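Local coordinates for uncharacterized protein MG376 homolog (Mycoplasma pneumoniae, PDB 2HQL), which probably binds single-stranded DNA as a small OB-fold protein, at residues Gly15-Ser20 / Val31-Met36; Tyr48-Asn53 / Thr89-Val94; Lys68-Glu73 / Val94-Pro99. All coordinates share one frame; numbering follows the deposited sequence.

In the fold
All three contacts lie in one mixed sheet ordered 9-22, 28-39, 42-53, 86-96, 69-81, whose first and last strands also pair, as the OB fold requires. Interaction 1 joins the first two strands and closes before the others open; interactions 2 and 3 alternate along the chain, share Val94 and use the two sides of strand 86-96. Their centres stand about 11 to 12 Å apart. Backbone bonds couple 31-36 to 48-53, and 15-20 to 68-73, which closes the circuit. Isoleucines from all three contacts line one face, where Ile33 meets Ile50 and Ile72 meets Ile50, Ile91 and Ile93; Ile17, Ile70, Ile93 and Ile96 also touch helix 54-64. This is the core of a probable DNA-binding domain.

Interaction 1: Gly15-Ser20 / Val31-Met36; sequences GEIESS and VTIKQM
Thr32 O accepts the shortest bond of this pairing, from Glu18 N at 2.6 Å, with the donor nearly on the line of the C=O bond (170° at the oxygen). One residue on, Ser19 O receives Thr32 N at 2.8 Å. Glu18 and Ser19 therefore both face Thr32, which defines a classic beta bulge: the register moves by one between the Ile17-Ile33 pair and the Ser19-Thr32 pair. Before the bulge, Glu16 and Lys34 exchange two backbone bonds as an antiparallel hydrogen-bonded pair. These are strands 9-22 and 28-39, the first hairpin of the OB fold, and such an irregularity fits the strong curvature of its sheet. At the bulge Glu18 directs its CB toward the partner strand. Its CG stands beside the backbone N (chi1 -64°) and the bend at chi2 lays the carboxylate against the aliphatic part of Lys34, OE2 lying 3.3 Å from Lys34 CE. The ion pair itself is long, 3.8 Å from Glu18 OE2 to Lys34 NZ, so contact with the lysine methylenes accompanies it. On the other face, Ile17 places CG2 against Val31 CG1 (3.7 Å) and CG1 against Ile33 CD1 (3.9 Å). Leu60 and Thr64 of helix 54-64 pack on Val31, while Ile70 touches both Ile17 and Ile33.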
loop_
_atom_site.group_PDB
_atom_site.type_symbol
_atom_site.label_atom_id
_atom_site.label_comp_id
_atom_site.label_asym_id
_atom_site.label_seq_id
_atom_site.Cartn_x
_atom_site.Cartn_y
_atom_site.Cartn_z
ATOM N N GLY A 15 -7.411 -5.268 9.473
ATOM C CA GLY A 15 -7.451 -6.686 9.183
ATOM C C GLY A 15 -7.278 -7.497 10.445
ATOM O O GLY A 15 -7.177 -6.945 11.541
ATOM N N GLU A 16 -7.242 -8.815 10.289
ATOM C CA GLU A 16 -7.069 -9.721 11.416
ATOM C C GLU A 16 -5.599 -10.102 11.572
ATOM O O GLU A 16 -4.967 -10.561 10.625
ATOM C CB GLU A 16 -7.927 -10.982 11.207
ATOM C CG GLU A 16 -7.474 -12.240 11.978
ATOM C CD GLU A 16 -8.167 -12.436 13.318
ATOM O OE1 GLU A 16 -9.398 -12.644 13.330
ATOM O OE2 GLU A 16 -7.478 -12.393 14.362
ATOM N N ILE A 17 -5.061 -9.901 12.771
ATOM C CA ILE A 17 -3.674 -10.239 13.070
ATOM C C ILE A 17 -3.460 -11.738 12.840
ATOM O O ILE A 17 -4.144 -12.576 13.444
ATOM C CB ILE A 17 -3.342 -9.895 14.536
ATOM C CG1 ILE A 17 -3.719 -8.433 14.810
ATOM C CG2 ILE A 17 -1.868 -10.173 14.818
ATOM C CD1 ILE A 17 -3.515 -7.968 16.249
ATOM N N GLU A 18 -2.506 -12.079 11.978
ATOM C CA GLU A 18 -2.238 -13.476 11.652
ATOM C C GLU A 18 -0.994 -14.059 12.321
ATOM O O GLU A 18 -0.945 -15.252 12.626
ATOM C CB GLU A 18 -2.115 -13.629 10.136
ATOM C CG GLU A 18 -3.388 -13.305 9.363
ATOM C CD GLU A 18 -4.502 -14.292 9.635
ATOM O OE1 GLU A 18 -4.232 -15.503 9.512
ATOM O OE2 GLU A 18 -5.635 -13.871 9.960
ATOM N N SER A 19 0.010 -13.211 12.527
ATOM C CA SER A 19 1.268 -13.601 13.144
ATOM C C SER A 19 2.077 -12.331 13.312
ATOM O O SER A 19 1.697 -11.288 12.793
ATOM C CB SER A 19 2.020 -14.577 12.247
ATOM O OG SER A 19 2.396 -13.952 11.042
ATOM N N SER A 20 3.189 -12.412 14.034
ATOM C CA SER A 20 4.021 -11.234 14.256
ATOM C C SER A 20 5.347 -11.615 14.900
ATOM O O SER A 20 5.469 -12.689 15.476
ATOM C CB SER A 20 3.288 -10.240 15.162
ATOM O OG SER A 20 3.126 -10.773 16.466
ATOM N N VAL A 31 4.008 -7.236 12.286
ATOM C CA VAL A 31 2.737 -7.933 12.341
ATOM C C VAL A 31 2.240 -8.213 10.914
ATOM O O VAL A 31 2.474 -7.432 9.990
ATOM C CB VAL A 31 1.684 -7.089 13.123
ATOM C CG1 VAL A 31 0.304 -7.772 13.078
ATOM C CG2 VAL A 31 2.144 -6.907 14.571
ATOM N N THR A 32 1.586 -9.355 10.734
ATOM C CA THR A 32 1.035 -9.718 9.441
ATOM C C THR A 32 -0.473 -9.821 9.580
ATOM O O THR A 32 -0.993 -10.603 10.387
ATOM C CB THR A 32 1.605 -11.031 8.928
ATOM O OG1 THR A 32 2.982 -10.834 8.590
ATOM C CG2 THR A 32 0.855 -11.483 7.679
ATOM N N ILE A 33 -1.152 -9.014 8.767
ATOM C CA ILE A 33 -2.603 -8.878 8.758
ATOM C C ILE A 33 -3.284 -9.509 7.541
ATOM O O ILE A 33 -2.721 -9.566 6.454
ATOM C CB ILE A 33 -2.975 -7.370 8.790
ATOM C CG1 ILE A 33 -2.221 -6.659 9.913
ATOM C CG2 ILE A 33 -4.441 -7.191 8.964
ATOM C CD1 ILE A 33 -2.452 -7.210 11.292
ATOM N N LYS A 34 -4.513 -9.967 7.747
ATOM C CA LYS A 34 -5.331 -10.566 6.697
ATOM C C LYS A 34 -6.576 -9.703 6.510
ATOM O O LYS A 34 -7.204 -9.281 7.483
ATOM C CB LYS A 34 -5.785 -11.975 7.094
ATOM C CG LYS A 34 -6.898 -12.537 6.195
ATOM C CD LYS A 34 -7.500 -13.854 6.712
ATOM C CE LYS A 34 -8.311 -13.664 7.997
ATOM N NZ LYS A 34 -8.923 -14.948 8.484
ATOM N N GLN A 35 -6.927 -9.431 5.260
ATOM C CA GLN A 35 -8.125 -8.656 4.961
ATOM C C GLN A 35 -8.891 -9.500 3.962
ATOM O O GLN A 35 -8.297 -9.991 3.011
ATOM C CB GLN A 35 -7.774 -7.301 4.331
ATOM C CG GLN A 35 -8.978 -6.374 4.197
ATOM C CD GLN A 35 -8.627 -4.975 3.730
ATOM O OE1 GLN A 35 -8.451 -4.723 2.532
ATOM N NE2 GLN A 35 -8.516 -4.054 4.681
ATOM N N MET A 36 -10.194 -9.681 4.170
ATOM C CA MET A 36 -10.991 -10.490 3.243
ATOM C C MET A 36 -11.133 -9.858 1.858
ATOM O O MET A 36 -11.276 -8.644 1.714
ATOM C CB MET A 36 -12.368 -10.786 3.841
ATOM C CG MET A 36 -12.300 -11.510 5.192
ATOM S SD MET A 36 -11.101 -12.883 5.204
ATOM C CE MET A 36 -11.881 -14.055 4.084
#

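Interaction 2: Tyr48-Asn53 / Thr89-Val94; sequences YVIYAN and TTIEIV
Tyr48 begins the contact modestly, its CB 4.2 Å from Ile91 CD1, while its side chain packs on Arg77 of the second subunit. At Val49 the backbone ladder starts: Val49 O takes Ile91 N at 3.0 Å, and a water accepts from Val49 N while donating to Thr89 O, bridging the strands where no direct bond joins them. Ile50 pairs with Ile91 on the inner face. Its CG1 sits between the backbone N and the carbonyl carbon (chi1 61°), which leaves CG2 to meet Ile91 CD1 at 3.7 Å and carries CD1 to Ile93 CD1 at 3.6 Å. Tyr51 is gripped through both backbone polar atoms, its N donating to Ile91 O and its O accepting from Ile93 N at 2.9 Å. On the outer face its ring leans across the neighbouring strand: Glu92 CA lies 3.9 Å from the Tyr51 ring centroid and 21° off the normal, a CH-pi contact, and Thr90 OG1 meets the ring at its edge near CE1. The Glu92 chain runs extended past the phenol end, with CB 3.3 Å from Tyr51 OH; its carboxylate is nearly parallel to the ring, and OE1 forms a salt bridge with NE of Arg77 of its own chain. Ala52 CB touches Ile93 CB at 4.2 Å, and both side chains touch Leu60 of helix 54-64. At Asn53 a second water links the backbone N to Ile93 O. The axes run at 33° in the same sense: this is the parallel pairing of the third and fifth strands that distinguishes the OB fold from a simple antiparallel meander.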
loop_
_atom_site.group_PDB
_atom_site.type_symbol
_atom_site.label_atom_id
_atom_site.label_comp_id
_atom_site.label_asym_id
_atom_site.label_seq_id
_atom_site.Cartn_x
_atom_site.Cartn_y
_atom_site.Cartn_z
ATOM N N TYR A 48 -1.118 -8.600 4.403
ATOM C CA TYR A 48 -0.286 -7.411 4.436
ATOM C C TYR A 48 0.664 -7.508 5.606
ATOM O O TYR A 48 0.367 -8.171 6.601
ATOM C CB TYR A 48 -1.169 -6.181 4.598
ATOM C CG TYR A 48 -2.169 -6.019 3.479
ATOM C CD1 TYR A 48 -1.765 -5.573 2.222
ATOM C CD2 TYR A 48 -3.517 -6.325 3.667
ATOM C CE1 TYR A 48 -2.673 -5.435 1.187
ATOM C CE2 TYR A 48 -4.438 -6.190 2.631
ATOM C CZ TYR A 48 -4.005 -5.744 1.401
ATOM O OH TYR A 48 -4.892 -5.595 0.370
ATOM N N VAL A 49 1.815 -6.859 5.478
ATOM C CA VAL A 49 2.795 -6.854 6.545
ATOM C C VAL A 49 2.924 -5.420 7.012
ATOM O O VAL A 49 3.167 -4.515 6.225
ATOM C CB VAL A 49 4.169 -7.361 6.076
ATOM C CG1 VAL A 49 5.160 -7.288 7.219
ATOM C CG2 VAL A 49 4.058 -8.786 5.568
ATOM N N ILE A 50 2.731 -5.218 8.304
ATOM C CA ILE A 50 2.821 -3.896 8.885
ATOM C C ILE A 50 3.866 -3.953 9.990
ATOM O O ILE A 50 4.208 -5.034 10.468
ATOM C CB ILE A 50 1.453 -3.466 9.466
ATOM C CG1 ILE A 50 1.016 -4.431 10.568
ATOM C CG2 ILE A 50 0.396 -3.482 8.367
ATOM C CD1 ILE A 50 -0.241 -3.997 11.283
ATOM N N TYR A 51 4.395 -2.797 10.380
ATOM C CA TYR A 51 5.389 -2.762 11.451
ATOM C C TYR A 51 5.338 -1.443 12.201
ATOM O O TYR A 51 4.609 -0.535 11.812
ATOM C CB TYR A 51 6.814 -2.983 10.919
ATOM C CG TYR A 51 7.368 -1.876 10.051
ATOM C CD1 TYR A 51 7.152 -1.871 8.672
ATOM C CD2 TYR A 51 8.111 -0.833 10.604
ATOM C CE1 TYR A 51 7.667 -0.850 7.861
ATOM C CE2 TYR A 51 8.630 0.196 9.803
ATOM C CZ TYR A 51 8.400 0.179 8.432
ATOM O OH TYR A 51 8.894 1.185 7.632
ATOM N N ALA A 52 6.114 -1.357 13.281
ATOM C CA ALA A 52 6.190 -0.156 14.103
ATOM C C ALA A 52 7.514 -0.116 14.856
ATOM O O ALA A 52 8.136 -1.147 15.105
ATOM C CB ALA A 52 5.034 -0.121 15.086
ATOM N N ASN A 53 7.937 1.089 15.212
ATOM C CA ASN A 53 9.181 1.299 15.941
ATOM C C ASN A 53 8.935 2.016 17.273
ATOM O O ASN A 53 7.834 2.517 17.524
ATOM C CB ASN A 53 10.138 2.127 15.088
ATOM C CG ASN A 53 10.709 1.342 13.938
ATOM O OD1 ASN A 53 11.664 0.583 14.105
ATOM N ND2 ASN A 53 10.123 1.508 12.765
ATOM N N THR A 89 6.010 -4.868 -0.486
ATOM C CA THR A 89 5.360 -3.770 0.234
ATOM C C THR A 89 5.117 -4.012 1.738
ATOM O O THR A 89 4.717 -5.105 2.157
ATOM C CB THR A 89 4.011 -3.440 -0.420
ATOM O OG1 THR A 89 4.247 -2.872 -1.708
ATOM C CG2 THR A 89 3.218 -2.467 0.417
ATOM N N THR A 90 5.367 -2.979 2.538
ATOM C CA THR A 90 5.144 -3.026 3.989
ATOM C C THR A 90 4.550 -1.688 4.411
ATOM O O THR A 90 4.788 -0.669 3.762
ATOM C CB THR A 90 6.458 -3.221 4.807
ATOM O OG1 THR A 90 7.349 -2.122 4.569
ATOM C CG2 THR A 90 7.144 -4.515 4.428
ATOM N N ILE A 91 3.771 -1.682 5.486
ATOM C CA ILE A 91 3.193 -0.434 5.957
ATOM C C ILE A 91 3.797 -0.017 7.280
ATOM O O ILE A 91 3.704 -0.741 8.261
ATOM C CB ILE A 91 1.663 -0.506 6.171
ATOM C CG1 ILE A 91 0.964 -1.032 4.906
ATOM C CG2 ILE A 91 1.129 0.889 6.532
ATOM C CD1 ILE A 91 0.976 -2.545 4.783
ATOM N N GLU A 92 4.414 1.164 7.281
ATOM C CA GLU A 92 5.023 1.749 8.466
ATOM C C GLU A 92 3.894 2.374 9.275
ATOM O O GLU A 92 3.318 3.389 8.884
ATOM C CB GLU A 92 6.019 2.832 8.059
ATOM C CG GLU A 92 6.858 3.356 9.203
ATOM C CD GLU A 92 7.644 4.568 8.806
ATOM O OE1 GLU A 92 7.866 4.728 7.590
ATOM O OE2 GLU A 92 8.044 5.352 9.693
ATOM N N ILE A 93 3.573 1.760 10.402
ATOM C CA ILE A 93 2.499 2.247 11.247
ATOM C C ILE A 93 2.790 3.614 11.855
ATOM O O ILE A 93 3.860 3.844 12.422
ATOM C CB ILE A 93 2.195 1.223 12.363
ATOM C CG1 ILE A 93 1.613 -0.054 11.737
ATOM C CG2 ILE A 93 1.273 1.838 13.417
ATOM C CD1 ILE A 93 1.513 -1.216 12.692
ATOM N N VAL A 94 1.830 4.523 11.714
ATOM C CA VAL A 94 1.942 5.870 12.254
ATOM C C VAL A 94 0.971 5.969 13.410
ATOM O O VAL A 94 1.257 6.594 14.429
ATOM C CB VAL A 94 1.567 6.947 11.200
ATOM C CG1 VAL A 94 1.327 8.275 11.881
ATOM C CG2 VAL A 94 2.685 7.102 10.173
HETATM O O HOH W 1 2.374 -5.935 2.744
HETATM O O HOH W 2 5.959 3.238 13.788
#

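Interaction 3: Lys68-Glu73 / Val94-Pro99; sequences KTISIE and VKIFNP
With CG beside its backbone N (chi1 -59°), the Phe97 ring is carried against the backbone of 71-73, CE2 lying 3.3 Å from Ile72 C, while in Glu73 a CG set away from its own N (chi1 -164°) and a bend at chi2 bring the carboxylate beside Val94, with Glu73 OE1 3.6 Å from Val94 CG1. Phe97 CZ lies 3.8 Å from Glu73 CB, and Ser71 CB approaches Phe97 CD2 at 4.0 Å. Nearby, Phe97 N donates to Ser71 O in a nearly straight bond (170° at the hydrogen). A water joins Ser71 N to Phe97 O one step further. Toward the other end, Glu73 O accepts from two donors, Val94 N at 2.8 Å and Lys95 N at 3.0 Å, with Val94 N in the carbonyl plane and Lys95 N tilted from it. Val94 and Lys95 both face Glu73, a classic beta bulge in the hairpin formed by strands 69-81 and 86-96, the last two strands of the OB fold. Glu73 N returns a bond to Lys95 O. Val94 lies alongside the Glu73 side chain and points the same way; Glu73 OE2 has a weak, long ion pair with Arg10. On the inner face, Ile96 CG2 meets Ile70 CD1 at 3.9 Å and its CG1 approaches Ile72 CG2. Helix 54-64 packs on Ile70 and Ile96, His63 touching both.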
loop_
_atom_site.group_PDB
_atom_site.type_symbol
_atom_site.label_atom_id
_atom_site.label_comp_id
_atom_site.label_asym_id
_atom_site.label_seq_id
_atom_site.Cartn_x
_atom_site.Cartn_y
_atom_site.Cartn_z
ATOM N N LYS A 68 -7.826 -9.275 18.117
ATOM C CA LYS A 68 -7.606 -10.120 16.945
ATOM C C LYS A 68 -7.463 -9.253 15.695
ATOM O O LYS A 68 -6.620 -9.525 14.834
ATOM C CB LYS A 68 -8.767 -11.100 16.757
ATOM C CG LYS A 68 -8.956 -12.070 17.903
ATOM C CD LYS A 68 -10.028 -13.108 17.579
ATOM C CE LYS A 68 -10.283 -14.042 18.771
ATOM N NZ LYS A 68 -11.214 -15.184 18.473
ATOM N N THR A 69 -8.291 -8.216 15.597
ATOM C CA THR A 69 -8.231 -7.313 14.453
ATOM C C THR A 69 -7.510 -6.050 14.893
ATOM O O THR A 69 -7.290 -5.836 16.085
ATOM C CB THR A 69 -9.636 -6.893 13.935
ATOM O OG1 THR A 69 -10.180 -5.878 14.786
ATOM C CG2 THR A 69 -10.578 -8.083 13.900
ATOM N N ILE A 70 -7.132 -5.227 13.924
ATOM C CA ILE A 70 -6.462 -3.974 14.212
ATOM C C ILE A 70 -6.642 -3.062 13.011
ATOM O O ILE A 70 -6.647 -3.528 11.872
ATOM C CB ILE A 70 -4.947 -4.169 14.482
ATOM C CG1 ILE A 70 -4.326 -2.823 14.901
ATOM C CG2 ILE A 70 -4.257 -4.729 13.227
ATOM C CD1 ILE A 70 -2.893 -2.886 15.369
ATOM N N SER A 71 -6.818 -1.767 13.278
ATOM C CA SER A 71 -6.986 -0.758 12.232
ATOM C C SER A 71 -5.883 0.243 12.462
ATOM O O SER A 71 -5.577 0.551 13.606
ATOM C CB SER A 71 -8.335 -0.036 12.363
ATOM O OG SER A 71 -9.421 -0.946 12.305
ATOM N N ILE A 72 -5.284 0.761 11.395
ATOM C CA ILE A 72 -4.212 1.740 11.556
ATOM C C ILE A 72 -4.209 2.830 10.494
ATOM O O ILE A 72 -5.035 2.852 9.579
ATOM C CB ILE A 72 -2.791 1.085 11.483
ATOM C CG1 ILE A 72 -2.581 0.462 10.094
ATOM C CG2 ILE A 72 -2.604 0.040 12.588
ATOM C CD1 ILE A 72 -1.128 0.211 9.748
ATOM N N GLU A 73 -3.248 3.736 10.657
ATOM C CA GLU A 73 -2.972 4.812 9.719
ATOM C C GLU A 73 -1.474 4.604 9.506
ATOM O O GLU A 73 -0.725 4.472 10.469
ATOM C CB GLU A 73 -3.221 6.184 10.337
ATOM C CG GLU A 73 -3.319 7.297 9.295
ATOM C CD GLU A 73 -2.118 8.223 9.266
ATOM O OE1 GLU A 73 -1.823 8.809 10.327
ATOM O OE2 GLU A 73 -1.481 8.376 8.192
ATOM N N VAL A 94 1.830 4.523 11.714
ATOM C CA VAL A 94 1.942 5.870 12.254
ATOM C C VAL A 94 0.971 5.969 13.410
ATOM O O VAL A 94 1.257 6.594 14.429
ATOM C CB VAL A 94 1.567 6.947 11.200
ATOM C CG1 VAL A 94 1.327 8.275 11.881
ATOM C CG2 VAL A 94 2.685 7.102 10.173
ATOM N N LYS A 95 -0.178 5.323 13.261
ATOM C CA LYS A 95 -1.188 5.377 14.298
ATOM C C LYS A 95 -2.071 4.125 14.403
ATOM O O LYS A 95 -2.493 3.545 13.399
ATOM C CB LYS A 95 -2.051 6.617 14.060
ATOM C CG LYS A 95 -2.953 6.981 15.213
ATOM C CD LYS A 95 -3.627 8.318 14.990
ATOM C CE LYS A 95 -4.499 8.670 16.172
ATOM N NZ LYS A 95 -5.526 7.615 16.399
ATOM N N ILE A 96 -2.335 3.707 15.635
ATOM C CA ILE A 96 -3.191 2.557 15.889
ATOM C C ILE A 96 -4.503 3.093 16.432
ATOM O O ILE A 96 -4.515 3.986 17.283
ATOM C CB ILE A 96 -2.595 1.600 16.941
ATOM C CG1 ILE A 96 -1.269 1.029 16.441
ATOM C CG2 ILE A 96 -3.576 0.468 17.221
ATOM C CD1 ILE A 96 -0.628 0.068 17.414
ATOM N N PHE A 97 -5.610 2.551 15.945
ATOM C CA PHE A 97 -6.917 3.007 16.396
ATOM C C PHE A 97 -7.558 2.062 17.416
ATOM O O PHE A 97 -7.157 0.898 17.557
ATOM C CB PHE A 97 -7.856 3.173 15.194
ATOM C CG PHE A 97 -7.361 4.160 14.158
ATOM C CD1 PHE A 97 -7.246 5.517 14.463
ATOM C CD2 PHE A 97 -7.032 3.732 12.871
ATOM C CE1 PHE A 97 -6.814 6.430 13.507
ATOM C CE2 PHE A 97 -6.598 4.644 11.905
ATOM C CZ PHE A 97 -6.490 5.996 12.225
ATOM N N ASN A 98 -8.542 2.586 18.140
ATOM C CA ASN A 98 -9.271 1.798 19.125
ATOM C C ASN A 98 -10.204 0.870 18.357
ATOM O O ASN A 98 -11.050 1.329 17.587
ATOM C CB ASN A 98 -10.079 2.716 20.051
ATOM C CG ASN A 98 -11.146 1.972 20.832
ATOM O OD1 ASN A 98 -10.943 0.838 21.259
ATOM N ND2 ASN A 98 -12.288 2.621 21.039
ATOM N N PRO A 99 -10.053 -0.452 18.545
ATOM C CA PRO A 99 -10.902 -1.425 17.849
ATOM C C PRO A 99 -12.400 -1.237 18.090
ATOM O O PRO A 99 -13.227 -2.026 17.615
ATOM C CB PRO A 99 -10.379 -2.769 18.360
ATOM C CG PRO A 99 -9.857 -2.433 19.713
ATOM C CD PRO A 99 -9.140 -1.133 19.479
HETATM O O HOH W 3 -7.987 -1.743 15.969
#